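Local coordinates for protein IS607 family transposase IS1535 (Mycobacterium tuberculosis, PDB 6DGB) that probably binds transposon DNA and exchanges its strands as a serine recombinase of the IS607 family, this chain being its C-terminal catalytic domain, at residues A[62-67]-A[91-96]. Sequence-based numbering, arbitrary orientation.
Sequences ARVIVV and RIVVAD
Val64 and Arg91, side by side on one face of a parallel sheet, begin a worked example of the beta-alpha-beta crossover: strand 64-67 leads through helix 78-86 into strand 91-94, an edge strand of the four-stranded sheet within this chain of the resolvase-type catalytic domain. Five backbone bonds form the ladder. Arg91 N, Ile65 N, Val93 N, Val67 N and Ala95 N donate in turn to Arg63 O, Arg91 O, Ile65 O, Val93 O and Val67 O. The two strands thus run in parallel register, from Val64 beside Arg91 to Val67 beside Val94.

On the face of Val64, Val66 and Val93, Val93 packs obliquely across Val64 and alongside Val66. Val93 CG2 reaches back to within 3.9 Å of Val64 CG1, while Val93 CB lies 4.1 Å from Val66 CG2, so this valine fits into the dip between the two residues that the adjacent strand places on this face. Trp27 of helix 14-30 packs against both Val66 and Val93.

On the other face the projecting group is a Val67 methyl. Val67 turns CG1 beside its backbone N (chi1 -80°), which puts CG2 between that N and the carbonyl carbon, where it meets both Ile92 CG2 and Val94 CG2, each 4.1 Å away. Leu73 touches Val67 and Ile92, whereas Ile65 packs on Ile56 and Leu57 of helix 51-58.

Back at the start of the ladder, the Arg91 chain runs extended from CG to NE alongside Val64, and the methyl Val64 CG2 rests over the centre of one guanidinium face, 3.8 Å from Arg91 CZ.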
ATOM      1  N   ALA A  62      14.896   1.158 -14.403  1.00 43.13           N
ATOM      2  CA  ALA A  62      14.741  -0.006 -13.515  1.00 38.62           C
ATOM      3  C   ALA A  62      13.541  -0.791 -14.048  1.00 41.75           C
ATOM      4  O   ALA A  62      12.418  -0.659 -13.541  1.00 41.45           O
ATOM      5  CB  ALA A  62      14.522   0.449 -12.071  1.00 37.46           C
ATOM      6  N   ARG A  63      13.772  -1.530 -15.157  1.00 37.64           N
ATOM      7  CA  ARG A  63      12.749  -2.301 -15.866  1.00 37.14           C
ATOM      8  C   ARG A  63      12.315  -3.518 -15.063  1.00 38.06           C
ATOM      9  O   ARG A  63      11.149  -3.880 -15.111  1.00 39.42           O
ATOM     10  CB  ARG A  63      13.233  -2.707 -17.271  1.00 39.16           C
ATOM     11  CG  ARG A  63      12.097  -2.968 -18.281  1.00 56.91           C
ATOM     12  CD  ARG A  63      12.257  -2.183 -19.566  1.00 74.52           C
ATOM     13  NE  ARG A  63      12.261  -0.753 -19.286  1.00 86.59           N
ATOM     14  CZ  ARG A  63      11.261   0.078 -19.546  1.00 99.46           C
ATOM     15  NH1 ARG A  63      10.160  -0.365 -20.138  1.00 85.92           N
ATOM     16  NH2 ARG A  63      11.358   1.361 -19.226  1.00 84.96           N
ATOM     17  N   VAL A  64      13.248  -4.158 -14.349  1.00 30.25           N
ATOM     18  CA  VAL A  64      12.971  -5.341 -13.549  1.00 27.03           C
ATOM     19  C   VAL A  64      13.400  -5.072 -12.112  1.00 26.51           C
ATOM     20  O   VAL A  64      14.527  -4.659 -11.861  1.00 25.09           O
ATOM     21  CB  VAL A  64      13.611  -6.603 -14.198  1.00 31.01           C
ATOM     22  CG1 VAL A  64      13.801  -7.745 -13.206  1.00 30.27           C
ATOM     23  CG2 VAL A  64      12.779  -7.077 -15.375  1.00 31.43           C
ATOM     24  N   ILE A  65      12.470  -5.246 -11.187  1.00 22.27           N
ATOM     25  CA  ILE A  65      12.686  -5.047  -9.760  1.00 22.46           C
ATOM     26  C   ILE A  65      12.461  -6.395  -9.095  1.00 27.79           C
ATOM     27  O   ILE A  65      11.326  -6.897  -9.041  1.00 28.64           O
ATOM     28  CB  ILE A  65      11.774  -3.923  -9.183  1.00 24.45           C
ATOM     29  CG1 ILE A  65      12.071  -2.563  -9.882  1.00 24.70           C
ATOM     30  CG2 ILE A  65      11.933  -3.826  -7.649  1.00 24.37           C
ATOM     31  CD1 ILE A  65      11.123  -1.558  -9.682  1.00 21.70           C
ATOM     32  N   VAL A  66      13.544  -6.977  -8.598  1.00 23.43           N
ATOM     33  CA  VAL A  66      13.539  -8.294  -7.978  1.00 23.00           C
ATOM     34  C   VAL A  66      13.538  -8.175  -6.445  1.00 27.22           C
ATOM     35  O   VAL A  66      14.424  -7.543  -5.851  1.00 25.94           O
ATOM     36  CB  VAL A  66      14.695  -9.202  -8.536  1.00 24.46           C
ATOM     37  CG1 VAL A  66      14.563 -10.651  -8.074  1.00 24.00           C
ATOM     38  CG2 VAL A  66      14.770  -9.142 -10.057  1.00 24.33           C
ATOM     39  N   VAL A  67      12.523  -8.797  -5.822  1.00 25.69           N
ATOM     40  CA  VAL A  67      12.354  -8.932  -4.364  1.00 26.13           C
ATOM     41  C   VAL A  67      12.359 -10.411  -3.928  1.00 31.38           C
ATOM     42  O   VAL A  67      12.015 -11.274  -4.738  1.00 31.64           O
ATOM     43  CB  VAL A  67      11.090  -8.219  -3.835  1.00 27.53           C
ATOM     44  CG1 VAL A  67      11.340  -6.733  -3.680  1.00 26.41           C
ATOM     45  CG2 VAL A  67       9.864  -8.518  -4.690  1.00 26.81           C
ATOM     46  N   ARG A  91       8.434  -4.303 -14.590  1.00 32.55           N
ATOM     47  CA  ARG A  91       7.806  -5.328 -13.754  1.00 31.67           C
ATOM     48  C   ARG A  91       8.560  -5.676 -12.467  1.00 33.09           C
ATOM     49  O   ARG A  91       9.753  -5.418 -12.334  1.00 33.00           O
ATOM     50  CB  ARG A  91       7.514  -6.613 -14.567  1.00 34.25           C
ATOM     51  CG  ARG A  91       8.737  -7.358 -15.053  1.00 44.97           C
ATOM     52  CD  ARG A  91       8.360  -8.631 -15.779  1.00 56.53           C
ATOM     53  NE  ARG A  91       9.554  -9.352 -16.221  1.00 53.02           N
ATOM     54  CZ  ARG A  91      10.198  -9.100 -17.357  1.00 62.99           C
ATOM     55  NH1 ARG A  91       9.755  -8.155 -18.187  1.00 56.61           N
ATOM     56  NH2 ARG A  91      11.287  -9.788 -17.674  1.00 30.97           N
ATOM     57  N   ILE A  92       7.818  -6.285 -11.526  1.00 27.53           N
ATOM     58  CA  ILE A  92       8.291  -6.772 -10.235  1.00 24.60           C
ATOM     59  C   ILE A  92       8.416  -8.291 -10.322  1.00 30.29           C
ATOM     60  O   ILE A  92       7.443  -8.984 -10.658  1.00 30.21           O
ATOM     61  CB  ILE A  92       7.331  -6.323  -9.101  1.00 25.15           C
ATOM     62  CG1 ILE A  92       7.472  -4.821  -8.844  1.00 23.86           C
ATOM     63  CG2 ILE A  92       7.553  -7.120  -7.811  1.00 25.26           C
ATOM     64  CD1 ILE A  92       6.319  -4.176  -8.646  1.00 23.42           C
ATOM     65  N   VAL A  93       9.614  -8.810 -10.013  1.00 27.36           N
ATOM     66  CA  VAL A  93       9.840 -10.254  -9.994  1.00 26.92           C
ATOM     67  C   VAL A  93       9.936 -10.700  -8.521  1.00 34.64           C
ATOM     68  O   VAL A  93      10.537  -9.996  -7.712  1.00 33.75           O
ATOM     69  CB  VAL A  93      11.043 -10.700 -10.872  1.00 28.98           C
ATOM     70  CG1 VAL A  93      11.162 -12.214 -10.903  1.00 29.79           C
ATOM     71  CG2 VAL A  93      10.919 -10.165 -12.292  1.00 28.33           C
ATOM     72  N   VAL A  94       9.266 -11.816  -8.164  1.00 35.29           N
ATOM     73  CA  VAL A  94       9.309 -12.391  -6.811  1.00 36.02           C
ATOM     74  C   VAL A  94      10.093 -13.698  -6.882  1.00 44.68           C
ATOM     75  O   VAL A  94       9.682 -14.627  -7.578  1.00 46.16           O
ATOM     76  CB  VAL A  94       7.909 -12.562  -6.177  1.00 38.62           C
ATOM     77  CG1 VAL A  94       8.025 -13.065  -4.745  1.00 38.44           C
ATOM     78  CG2 VAL A  94       7.142 -11.244  -6.209  1.00 37.06           C
ATOM     79  N   ALA A  95      11.238 -13.745  -6.202  1.00 44.02           N
ATOM     80  CA  ALA A  95      12.185 -14.882  -6.197  1.00 46.36           C
ATOM     81  C   ALA A  95      11.764 -16.094  -5.358  1.00 56.27           C
ATOM     82  O   ALA A  95      12.307 -17.183  -5.565  1.00 58.64           O
ATOM     83  CB  ALA A  95      13.567 -14.407  -5.757  1.00 46.75           C
ATOM     84  N   ASP A  96      10.840 -15.900  -4.400  1.00 55.22           N
ATOM     85  CA  ASP A  96      10.338 -16.932  -3.483  1.00 57.56           C
ATOM     86  C   ASP A  96       8.885 -16.636  -3.056  1.00 62.27           C
ATOM     87  O   ASP A  96       8.574 -15.499  -2.692  1.00 59.56           O
ATOM     88  CB  ASP A  96      11.212 -16.996  -2.201  1.00 60.84           C
ATOM     89  CG  ASP A  96      12.317 -18.045  -2.129  1.00 83.50           C
ATOM     90  OD1 ASP A  96      12.334 -18.959  -2.993  1.00 88.20           O
ATOM     91  OD2 ASP A  96      13.150 -17.968  -1.183  1.00 90.20           O
TER